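Local coordinates for protein alginate lyase, family PL7 (Zobellia galactanivorans, PDB 4BE3) that cleaves alginate as an exolytic polysaccharide lyase of family PL7, probably by beta-elimination at its uronate linkages, at residues 140-153 / 235-249. Residues are numbered along the deposited sequence; the frame is centred on the assembly and turned at random. Where two conformers were deposited one is given.
Sequences YEINTKGDNSKRWD and YASIGRDGIERENAY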
# COMPACT_ATOMS: atom_id res chain seq x y z
N TYR A 140 -3.62 18.85 12.47
CA TYR A 140 -3.78 17.40 12.79
C TYR A 140 -5.18 17.32 13.37
O TYR A 140 -5.46 18.07 14.35
CB TYR A 140 -2.74 17.06 13.88
CG TYR A 140 -2.99 15.64 14.39
CD1 TYR A 140 -2.52 14.55 13.61
CD2 TYR A 140 -3.68 15.43 15.62
CE1 TYR A 140 -2.70 13.25 14.07
CE2 TYR A 140 -3.90 14.11 16.09
CZ TYR A 140 -3.40 13.05 15.24
OH TYR A 140 -3.64 11.72 15.72
N GLU A 141 -6.07 16.41 12.88
CA GLU A 141 -7.36 16.30 13.54
C GLU A 141 -7.36 15.05 14.40
O GLU A 141 -6.85 13.96 13.96
CB GLU A 141 -8.37 16.18 12.42
CG GLU A 141 -9.78 15.92 13.02
CD GLU A 141 -10.80 16.02 11.89
OE1 GLU A 141 -10.60 15.55 10.71
OE2 GLU A 141 -11.89 16.61 12.19
N ILE A 142 -7.86 15.12 15.65
CA ILE A 142 -7.80 13.91 16.48
C ILE A 142 -8.71 12.83 15.95
O ILE A 142 -9.75 13.07 15.37
CB ILE A 142 -8.13 14.22 17.99
CG1 ILE A 142 -9.45 15.00 18.07
CG2 ILE A 142 -6.98 15.02 18.65
CD1 ILE A 142 -10.09 14.90 19.53
N ASN A 143 -8.25 11.56 16.11
CA ASN A 143 -9.18 10.48 15.84
C ASN A 143 -10.02 10.20 17.11
O ASN A 143 -9.61 9.41 17.97
CB ASN A 143 -8.34 9.23 15.46
CG ASN A 143 -9.23 8.16 14.77
OD1 ASN A 143 -8.78 7.01 14.47
ND2 ASN A 143 -10.41 8.54 14.43
N THR A 144 -11.10 10.98 17.24
CA THR A 144 -11.79 11.16 18.52
C THR A 144 -12.18 9.81 19.13
O THR A 144 -12.65 8.93 18.40
CB THR A 144 -13.10 11.90 18.23
OG1 THR A 144 -12.81 12.98 17.33
CG2 THR A 144 -13.72 12.54 19.57
N LYS A 145 -11.94 9.65 20.41
CA LYS A 145 -12.42 8.43 21.16
C LYS A 145 -13.87 8.68 21.33
O LYS A 145 -14.25 9.65 21.91
CB LYS A 145 -11.66 8.33 22.47
CG LYS A 145 -11.96 7.04 23.29
CD LYS A 145 -11.35 7.31 24.67
CE LYS A 145 -11.99 6.44 25.74
NZ LYS A 145 -11.53 5.04 25.48
N GLY A 146 -14.75 7.82 20.83
CA GLY A 146 -16.19 8.10 21.02
C GLY A 146 -16.78 9.06 19.98
O GLY A 146 -16.39 9.02 18.85
N ASP A 147 -17.65 9.95 20.38
CA ASP A 147 -18.47 10.72 19.48
C ASP A 147 -17.60 11.79 18.81
O ASP A 147 -17.07 12.74 19.44
CB ASP A 147 -19.52 11.42 20.34
CG ASP A 147 -20.36 12.45 19.61
OD1 ASP A 147 -20.45 12.49 18.36
OD2 ASP A 147 -20.98 13.26 20.38
N ASN A 148 -17.59 11.69 17.52
CA ASN A 148 -16.78 12.62 16.69
C ASN A 148 -17.33 14.05 16.67
O ASN A 148 -16.66 14.94 16.13
CB ASN A 148 -16.75 12.08 15.25
CG ASN A 148 -15.49 12.60 14.45
OD1 ASN A 148 -15.55 12.80 13.25
ND2 ASN A 148 -14.37 12.73 15.16
N SER A 149 -18.52 14.33 17.26
CA SER A 149 -18.92 15.70 17.17
C SER A 149 -18.00 16.55 18.11
O SER A 149 -18.12 17.76 18.04
CB SER A 149 -20.40 15.91 17.61
OG SER A 149 -20.45 15.47 18.96
N LYS A 150 -17.22 15.93 19.00
CA LYS A 150 -16.37 16.73 19.88
C LYS A 150 -14.93 16.86 19.29
O LYS A 150 -13.99 17.24 20.02
CB LYS A 150 -16.22 16.05 21.23
CG LYS A 150 -17.52 16.04 22.10
CD LYS A 150 -17.47 14.71 22.90
CE LYS A 150 -18.56 14.54 24.00
NZ LYS A 150 -18.17 15.32 25.21
N ARG A 151 -14.75 16.45 18.04
CA ARG A 151 -13.37 16.51 17.43
C ARG A 151 -12.83 17.91 17.33
O ARG A 151 -13.56 18.89 17.42
CB ARG A 151 -13.43 15.93 16.02
CG ARG A 151 -14.31 16.81 15.07
CD ARG A 151 -14.52 16.11 13.70
NE ARG A 151 -15.41 16.92 12.83
CZ ARG A 151 -16.70 17.13 13.08
NH1 ARG A 151 -17.30 16.67 14.18
NH2 ARG A 151 -17.44 17.90 12.30
N TRP A 152 -11.50 18.03 17.04
CA TRP A 152 -10.94 19.37 16.74
C TRP A 152 -9.64 19.09 15.99
O TRP A 152 -9.13 17.96 16.03
CB TRP A 152 -10.63 20.09 18.11
CG TRP A 152 -10.12 19.24 19.28
CD1 TRP A 152 -10.84 18.72 20.31
CD2 TRP A 152 -8.72 18.81 19.52
NE1 TRP A 152 -9.99 18.04 21.16
CE2 TRP A 152 -8.72 18.09 20.71
CE3 TRP A 152 -7.49 19.03 18.81
CZ2 TRP A 152 -7.55 17.58 21.28
CZ3 TRP A 152 -6.30 18.52 19.37
CH2 TRP A 152 -6.34 17.79 20.58
N ASP A 153 -9.13 20.18 15.43
CA ASP A 153 -7.86 20.22 14.70
C ASP A 153 -6.89 21.01 15.57
O ASP A 153 -7.27 22.02 16.19
CB ASP A 153 -8.01 21.04 13.43
CG ASP A 153 -8.62 20.30 12.26
OD1 ASP A 153 -9.45 19.36 12.42
OD2 ASP A 153 -8.32 20.72 11.12
N TYR A 235 -11.70 27.02 19.92
CA TYR A 235 -12.99 26.37 19.90
C TYR A 235 -13.89 26.90 21.05
O TYR A 235 -14.91 26.28 21.33
CB TYR A 235 -12.87 24.86 20.03
CG TYR A 235 -12.32 24.31 18.69
CD1 TYR A 235 -10.92 24.31 18.40
CD2 TYR A 235 -13.25 23.88 17.71
CE1 TYR A 235 -10.49 23.78 17.14
CE2 TYR A 235 -12.80 23.36 16.49
CZ TYR A 235 -11.47 23.26 16.26
OH TYR A 235 -11.03 22.80 15.05
N ALA A 236 -13.50 28.02 21.73
CA ALA A 236 -14.26 28.39 22.92
C ALA A 236 -15.75 28.74 22.54
O ALA A 236 -16.55 28.63 23.40
CB ALA A 236 -13.64 29.62 23.54
N SER A 237 -16.01 29.19 21.31
CA SER A 237 -17.46 29.53 21.18
C SER A 237 -18.23 28.35 20.60
O SER A 237 -19.44 28.32 20.83
CB SER A 237 -17.85 30.91 20.58
OG SER A 237 -17.50 32.08 21.37
N ILE A 238 -17.52 27.30 20.12
CA ILE A 238 -18.11 26.05 19.54
C ILE A 238 -18.42 25.04 20.56
O ILE A 238 -19.43 24.41 20.40
CB ILE A 238 -17.17 25.34 18.47
CG1 ILE A 238 -17.15 26.11 17.15
CG2 ILE A 238 -17.68 23.92 18.22
CD1 ILE A 238 -18.29 27.12 17.01
N GLY A 239 -17.53 24.80 21.56
CA GLY A 239 -17.68 23.74 22.56
C GLY A 239 -17.07 22.46 21.94
O GLY A 239 -17.79 21.72 21.26
N ARG A 240 -15.74 22.27 21.98
CA ARG A 240 -15.10 20.98 21.46
C ARG A 240 -13.99 20.64 22.40
O ARG A 240 -12.97 21.32 22.48
CB ARG A 240 -14.49 21.05 20.09
CG ARG A 240 -15.43 21.36 19.01
CD ARG A 240 -16.38 20.24 18.58
NE ARG A 240 -17.12 20.79 17.41
CZ ARG A 240 -16.64 20.78 16.14
NH1 ARG A 240 -15.41 20.25 15.84
NH2 ARG A 240 -17.37 21.30 15.16
N ASP A 241 -14.20 19.56 23.08
CA ASP A 241 -13.35 19.15 24.14
C ASP A 241 -13.16 17.61 24.03
O ASP A 241 -13.01 16.94 25.05
CB ASP A 241 -14.05 19.49 25.44
CG ASP A 241 -15.26 18.63 25.70
OD1 ASP A 241 -16.03 18.25 24.77
OD2 ASP A 241 -15.43 18.36 26.89
N GLY A 242 -13.16 17.06 22.78
CA GLY A 242 -12.91 15.61 22.70
C GLY A 242 -11.51 15.21 23.10
O GLY A 242 -10.57 16.03 23.07
N ILE A 243 -11.37 13.94 23.39
CA ILE A 243 -10.09 13.31 23.60
C ILE A 243 -9.89 12.30 22.45
O ILE A 243 -10.86 11.84 21.79
CB ILE A 243 -9.96 12.71 25.01
CG1 ILE A 243 -11.06 11.66 25.26
CG2 ILE A 243 -9.93 13.89 26.04
CD1 ILE A 243 -10.71 10.66 26.31
N GLU A 244 -8.64 11.92 22.26
CA GLU A 244 -8.30 11.03 21.13
C GLU A 244 -8.08 9.62 21.61
O GLU A 244 -7.58 9.36 22.73
CB GLU A 244 -7.01 11.57 20.45
CG GLU A 244 -6.61 10.69 19.24
CD GLU A 244 -5.54 11.39 18.40
OE1 GLU A 244 -4.61 11.92 19.04
OE2 GLU A 244 -5.59 11.30 17.14
N ARG A 245 -8.47 8.65 20.79
CA ARG A 245 -8.14 7.24 21.17
C ARG A 245 -6.65 7.06 21.33
O ARG A 245 -5.84 7.69 20.62
CB ARG A 245 -8.42 6.32 20.10
CG ARG A 245 -9.65 6.55 19.42
CD ARG A 245 -9.06 6.33 18.08
NE ARG A 245 -9.87 5.43 17.38
CZ ARG A 245 -11.16 5.50 17.00
NH1 ARG A 245 -12.00 6.45 17.14
NH2 ARG A 245 -11.60 4.46 16.37
N GLU A 246 -6.30 6.07 22.16
CA GLU A 246 -4.94 5.95 22.63
C GLU A 246 -4.02 5.66 21.45
O GLU A 246 -2.85 6.08 21.43
CB GLU A 246 -4.88 4.76 23.67
CG GLU A 246 -3.43 4.40 24.00
CD GLU A 246 -3.37 3.26 25.04
OE1 GLU A 246 -4.43 2.72 25.41
OE2 GLU A 246 -2.27 2.92 25.48
N ASN A 247 -4.54 4.94 20.48
CA ASN A 247 -3.66 4.53 19.35
C ASN A 247 -3.87 5.34 18.11
O ASN A 247 -3.45 4.95 16.97
CB ASN A 247 -3.83 3.07 19.00
CG ASN A 247 -3.41 2.15 20.19
OD1 ASN A 247 -4.14 1.23 20.49
ND2 ASN A 247 -2.28 2.46 20.90
N ALA A 248 -4.49 6.53 18.32
CA ALA A 248 -4.67 7.49 17.22
C ALA A 248 -5.16 6.81 15.93
O ALA A 248 -6.29 6.31 15.86
CB ALA A 248 -3.36 8.31 16.97
N TYR A 249 -4.38 6.90 14.83
CA TYR A 249 -4.92 6.41 13.57
C TYR A 249 -4.29 4.97 13.29
O TYR A 249 -4.28 4.57 12.13
CB TYR A 249 -4.45 7.33 12.44
CG TYR A 249 -5.30 8.63 12.45
CD1 TYR A 249 -6.57 8.61 11.84
CD2 TYR A 249 -4.91 9.77 13.16
CE1 TYR A 249 -7.37 9.73 11.79
CE2 TYR A 249 -5.71 10.93 13.10
CZ TYR A 249 -6.88 10.89 12.45
OH TYR A 249 -7.74 11.97 12.37
O HOH W 1 -13.95 12.31 23.21
O HOH W 2 -8.67 24.37 14.07
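Tyr249 lays one ring face under Asn143, whose CB sits 3.8 Å from the ring centroid and 12° off its normal, a CH-pi contact centred on the ring. At the ring's edge, Tyr249 OH donates to Glu141 O (2.7 Å) from above the carbonyl plane. The Tyr140 ring stands nearly perpendicular to that of Tyr249, and Tyr140 OH donates to Glu244 OE2 at 2.4 Å, so short that the exact length is doubtful. With CG anti to the backbone N (chi1 -180°) and an extended chain beyond, Glu244 carries OE2 past Ile142 to this hydroxyl and to Asn143 N, which comes from the anti side but well out of the carboxylate plane; OE1 turns to Ser219. Replacing Tyr249 with an alanine would probably leave Glu141 O without this donor and open a gap beneath Asn143 CB. These contacts join the hairpin loop linking strands 133-141 and 153-157, in the larger antiparallel sheet of the PL7 beta-jelly roll, to the long loop before strand 254-258. A single bridge, Thr144 with Glu244, aligns the backbones: Lys145 N donates to Ile243 O and Arg245 N to Asn143 O. Farther along, Trp152 NE1 reaches Gly242 O (2.8 Å), while Trp152 CB lies over one face of Tyr235. Arg240, bent at chi2 (-74°), directs NH1 to Arg151 O (2.8 Å), the acceptor lying in its guanidinium plane.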